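Local coordinates for cellulose binding protein (Clavibacter michiganensis subsp. michiganensis, PDB 4JCW), which forms the expansin-like part of a longer protein that probably hydrolyses internal beta-1,4-glucosidic linkages in cellulose, and here carries bound glucose units, at residues T2-A7 and P96-T101; V35-P40 and V63-Q68. All coordinates share one frame; numbering follows the deposited sequence.

Interaction 1: residues T2-A7 and P96-T101; sequences TTHGRA and PISYVT
Thr-3 faces Tyr-99 and Gly-5 faces Ile-97 as the two hydrogen-bonded pairs of an antiparallel strand pairing, joined by four backbone N-H...O hydrogen bonds. Thr-3 N reaches Tyr-99 O at 2.9 Å, almost straight at 176° and in the carbonyl plane. Tyr-99 N returns a bond of 2.8 Å to Thr-3 O. At the other pair Ile-97 N meets Gly-5 O at 3.0 Å, but from above the carbonyl plane. A water adds a polar bridge: Thr-3 OG1 donates to it at 2.6 Å, and it donates in turn to Tyr-99 O, which thus holds two donors.

CH-pi and apolar contacts lie beside these bonds. With CG between the tyrosine's backbone N and carbonyl carbon (chi1 60°), the Tyr-99 ring lies alongside Thr-3 and turns a face to its CB, a CH-pi contact with Thr-3 CB 3.9 Å from the Tyr-99 ring centroid. The tyrosine hydroxyl bonds to Glu-41, beyond the strand pair. Ile-97 CD1 packs on Ala-7 CB at 3.8 Å. On the other side of the sheet, Ser-98 CB approaches His-4 ND1 obliquely at 3.4 Å.

The two strands are the ends of a six-stranded sheet, so this pairing closes the double-psi beta-barrel of the expansin family. The chemistry implies a seam carried mainly by backbone amides, with Tyr-99 held at its ring face by Thr-3 and at its hydroxyl by Glu-41.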
# COMPACT_ATOMS: atom_id res chain seq x y z
N THR A 2 3.96 -28.96 -15.03
CA THR A 2 5.24 -28.29 -15.18
C THR A 2 5.16 -27.26 -16.29
O THR A 2 4.64 -27.54 -17.38
CB THR A 2 6.35 -29.30 -15.50
OG1 THR A 2 6.28 -30.39 -14.56
CG2 THR A 2 7.71 -28.66 -15.43
N THR A 3 5.67 -26.06 -16.01
CA THR A 3 5.70 -25.00 -17.01
C THR A 3 7.11 -24.92 -17.56
O THR A 3 8.08 -24.89 -16.80
CB THR A 3 5.27 -23.62 -16.43
OG1 THR A 3 3.92 -23.68 -15.96
CG2 THR A 3 5.35 -22.54 -17.50
N HIS A 4 7.23 -24.90 -18.88
CA HIS A 4 8.54 -24.71 -19.52
C HIS A 4 8.64 -23.30 -20.07
O HIS A 4 7.79 -22.86 -20.84
CB HIS A 4 8.74 -25.73 -20.64
CG HIS A 4 8.57 -27.15 -20.18
ND1 HIS A 4 9.48 -27.78 -19.36
CD2 HIS A 4 7.58 -28.04 -20.42
CE1 HIS A 4 9.06 -29.01 -19.12
NE2 HIS A 4 7.91 -29.19 -19.74
N GLY A 5 9.69 -22.59 -19.67
CA GLY A 5 9.82 -21.20 -20.07
C GLY A 5 11.22 -20.64 -19.90
O GLY A 5 12.21 -21.30 -20.21
N ARG A 6 11.29 -19.42 -19.38
CA ARG A 6 12.57 -18.74 -19.26
C ARG A 6 12.61 -17.86 -18.03
O ARG A 6 11.57 -17.53 -17.44
CB ARG A 6 12.82 -17.92 -20.52
CG ARG A 6 11.68 -16.99 -20.84
CD ARG A 6 11.90 -16.25 -22.14
NE ARG A 6 11.06 -15.06 -22.20
CZ ARG A 6 11.36 -13.95 -22.85
NH1 ARG A 6 12.50 -13.86 -23.54
NH2 ARG A 6 10.53 -12.92 -22.83
N ALA A 7 13.82 -17.48 -17.62
CA ALA A 7 13.97 -16.57 -16.50
C ALA A 7 14.86 -15.40 -16.85
O ALA A 7 15.81 -15.54 -17.61
CB ALA A 7 14.54 -17.29 -15.30
N PRO A 96 16.89 -20.76 -19.98
CA PRO A 96 15.72 -21.63 -20.06
C PRO A 96 15.48 -22.32 -18.73
O PRO A 96 16.43 -22.75 -18.07
CB PRO A 96 16.14 -22.68 -21.09
CG PRO A 96 17.62 -22.76 -20.94
CD PRO A 96 18.08 -21.37 -20.61
N ILE A 97 14.22 -22.41 -18.33
CA ILE A 97 13.86 -23.07 -17.08
C ILE A 97 12.60 -23.92 -17.23
O ILE A 97 11.89 -23.84 -18.23
CB ILE A 97 13.57 -22.05 -15.97
CG1 ILE A 97 12.42 -21.12 -16.38
CG2 ILE A 97 14.83 -21.24 -15.62
CD1 ILE A 97 12.00 -20.17 -15.29
N SER A 98 12.35 -24.74 -16.22
CA SER A 98 11.06 -25.38 -16.07
C SER A 98 10.70 -25.22 -14.61
O SER A 98 11.59 -25.18 -13.75
CB SER A 98 11.12 -26.86 -16.48
OG SER A 98 12.05 -27.56 -15.69
N TYR A 99 9.41 -25.07 -14.31
CA TYR A 99 9.02 -24.89 -12.92
C TYR A 99 7.67 -25.46 -12.55
O TYR A 99 6.80 -25.64 -13.40
CB TYR A 99 9.09 -23.42 -12.50
CG TYR A 99 8.21 -22.45 -13.29
CD1 TYR A 99 6.97 -22.06 -12.80
CD2 TYR A 99 8.67 -21.87 -14.46
CE1 TYR A 99 6.19 -21.14 -13.48
CE2 TYR A 99 7.89 -20.94 -15.16
CZ TYR A 99 6.65 -20.58 -14.66
OH TYR A 99 5.86 -19.67 -15.33
N VAL A 100 7.51 -25.73 -11.25
CA VAL A 100 6.25 -26.22 -10.71
C VAL A 100 5.93 -25.49 -9.42
O VAL A 100 6.83 -25.05 -8.71
CB VAL A 100 6.30 -27.74 -10.43
CG1 VAL A 100 6.38 -28.51 -11.73
CG2 VAL A 100 7.47 -28.08 -9.53
N THR A 101 4.64 -25.37 -9.12
CA THR A 101 4.22 -24.82 -7.84
C THR A 101 4.26 -25.94 -6.80
O THR A 101 3.72 -27.03 -7.04
CB THR A 101 2.80 -24.23 -7.91
OG1 THR A 101 2.85 -22.99 -8.63
CG2 THR A 101 2.25 -23.97 -6.52
O HOH W 1 4.02 -24.63 -13.50

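Interaction 2: residues V35-P40 and V63-Q68; sequences VAVSSP and VQVADQ. With BGC (beta-D-glucopyranose), chain C.
Strand 35-37 runs parallel to strand 63-68, the segment axes 4.4 Å apart at 47°, and the register slips by one residue between the Val-35/Val-65 and Ala-36/Asp-67 bridges, a beta bulge. Its mark is Val-35 O, which takes Ala-66 N at 3.0 Å, nearly along the C=O axis, and also a weak bond from Asp-67 N. Val-35 N donates to Gln-64 O before the bulge; after it, Val-37 N meets Asp-67 O from above the carbonyl plane.

Valines carry the apolar face. Val-35 CG1 touches Val-63 CG2 at 3.6 Å, these two side chains crossing at about a right angle, and Val-65 CG2 comes within 4.0 Å of the same Val-35 CG1 methyl. Val-37 CG2 meets Val-65 CG1 in another perpendicular crossing. Leu-52 and Leu-77 from adjoining strands pack on this cluster.

The opposite face is turned to the sugar. Ala-36 CB lies 3.7 Å from Asp-67 CB, while the aspartate's CG, roughly anti to its backbone N (chi1 -154°), carries the carboxylate to the ligand, where OD2 accepts a 2.7 Å bond from O2 of the beta-D-glucopyranose. Asn-22 N donates to OD1, and Tyr-10 OH makes a weak bond to OD2. At the strand end the extended Gln-68 chain brings OE1 to Ser-39 OG at 2.9 Å, tying the strand to the first residue of helix 39-42; Ser-38 is that helix's N-cap.

Chemically, one parallel pair does two jobs: its valines fill the barrel interior, and its bulged end presents to a glucose hydroxyl a carboxylate that Asn-22 N helps to position, with weaker help from Tyr-10 OH.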
# COMPACT_ATOMS: atom_id res chain seq x y z
N VAL A 35 10.81 -14.61 -6.41
CA VAL A 35 10.51 -14.48 -7.82
C VAL A 35 9.33 -13.55 -8.02
O VAL A 35 8.42 -13.49 -7.20
CB VAL A 35 10.21 -15.88 -8.45
CG1 VAL A 35 8.92 -16.48 -7.88
CG2 VAL A 35 10.14 -15.80 -9.96
N ALA A 36 9.38 -12.78 -9.11
CA ALA A 36 8.21 -12.05 -9.59
C ALA A 36 7.61 -12.84 -10.73
O ALA A 36 8.35 -13.31 -11.60
CB ALA A 36 8.62 -10.67 -10.09
N VAL A 37 6.29 -12.95 -10.77
CA VAL A 37 5.62 -13.71 -11.81
C VAL A 37 4.73 -12.84 -12.68
O VAL A 37 4.36 -11.72 -12.30
CB VAL A 37 4.80 -14.90 -11.24
CG1 VAL A 37 5.70 -15.91 -10.53
CG2 VAL A 37 3.74 -14.38 -10.29
N SER A 38 4.39 -13.39 -13.86
CA SER A 38 3.49 -12.75 -14.81
C SER A 38 2.18 -12.36 -14.15
O SER A 38 1.80 -12.92 -13.13
CB SER A 38 3.21 -13.69 -16.00
OG SER A 38 2.51 -14.87 -15.62
N SER A 39 1.48 -11.39 -14.73
CA SER A 39 0.18 -10.99 -14.19
C SER A 39 -0.85 -12.14 -14.10
O SER A 39 -1.53 -12.29 -13.08
CB SER A 39 -0.37 -9.78 -14.96
OG SER A 39 0.52 -8.68 -14.85
N PRO A 40 -0.97 -12.97 -15.16
CA PRO A 40 -1.92 -14.08 -15.01
C PRO A 40 -1.54 -15.06 -13.90
O PRO A 40 -2.43 -15.54 -13.18
CB PRO A 40 -1.87 -14.77 -16.38
CG PRO A 40 -1.44 -13.69 -17.32
CD PRO A 40 -0.46 -12.87 -16.54
N VAL A 63 11.93 -20.92 -4.88
CA VAL A 63 11.77 -19.49 -4.69
C VAL A 63 10.38 -19.16 -4.18
O VAL A 63 9.41 -19.83 -4.53
CB VAL A 63 12.08 -18.70 -5.99
CG1 VAL A 63 13.54 -18.84 -6.37
CG2 VAL A 63 11.20 -19.18 -7.13
N GLN A 64 10.28 -18.15 -3.33
CA GLN A 64 8.99 -17.68 -2.86
C GLN A 64 8.41 -16.69 -3.85
O GLN A 64 9.11 -15.79 -4.32
CB GLN A 64 9.12 -17.02 -1.50
CG GLN A 64 7.76 -16.79 -0.83
CD GLN A 64 7.88 -16.35 0.63
OE1 GLN A 64 8.96 -16.09 1.13
NE2 GLN A 64 6.74 -16.24 1.30
N VAL A 65 7.13 -16.84 -4.17
CA VAL A 65 6.47 -15.86 -5.01
C VAL A 65 6.26 -14.61 -4.16
O VAL A 65 5.56 -14.64 -3.14
CB VAL A 65 5.14 -16.36 -5.56
CG1 VAL A 65 4.48 -15.27 -6.39
CG2 VAL A 65 5.38 -17.61 -6.41
N ALA A 66 6.89 -13.53 -4.60
CA ALA A 66 7.00 -12.31 -3.81
C ALA A 66 6.38 -11.10 -4.50
O ALA A 66 6.07 -10.11 -3.85
CB ALA A 66 8.46 -12.02 -3.52
N ASP A 67 6.20 -11.20 -5.81
CA ASP A 67 6.08 -9.98 -6.61
C ASP A 67 5.39 -10.27 -7.94
O ASP A 67 5.18 -11.43 -8.31
CB ASP A 67 7.50 -9.44 -6.84
CG ASP A 67 7.55 -7.94 -7.09
OD1 ASP A 67 6.49 -7.26 -7.13
OD2 ASP A 67 8.68 -7.43 -7.25
N GLN A 68 5.01 -9.20 -8.63
CA GLN A 68 4.37 -9.30 -9.93
C GLN A 68 5.28 -8.68 -10.98
O GLN A 68 5.77 -7.56 -10.80
CB GLN A 68 3.04 -8.54 -9.91
CG GLN A 68 2.28 -8.62 -11.23
CD GLN A 68 0.93 -7.93 -11.18
OE1 GLN A 68 0.12 -8.09 -12.08
NE2 GLN A 68 0.69 -7.15 -10.14
C2 BGC C . 7.62 -3.99 -7.16
C3 BGC C . 6.24 -4.09 -6.55
C4 BGC C . 5.31 -3.19 -7.38
C5 BGC C . 5.33 -3.73 -8.78
C6 BGC C . 4.53 -2.78 -9.68
C1 BGC C . 7.57 -4.47 -8.60
O1 BGC C . 8.86 -4.47 -9.22
O2 BGC C . 8.54 -4.83 -6.43
O3 BGC C . 6.38 -3.59 -5.21
O4 BGC C . 3.91 -3.14 -6.97
O5 BGC C . 6.65 -3.65 -9.34
O6 BGC C . 4.54 -3.24 -11.03

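Interactions 1 and 2 belong to the same double-psi beta-barrel sheet, their centres 13 Å apart and their nearest atoms about 6 Å apart without touching. Strand 76-80 lies between strands 3-10 and 34-37, and its Leu-77 packs against side chains of both contacts. Glu-41, in helix 39-42, makes a further connection: one carboxylate oxygen bonds to Tyr-99 of interaction 1, the other to Ser-38 of interaction 2. Only interaction 2, of the two, touches the sugar, through Asp-67. Tyr-99 OH of interaction 1, in the seam between the first and last strands of the sheet, lies 17.0 Å from BGC O6 of the glucose bonded to that aspartate.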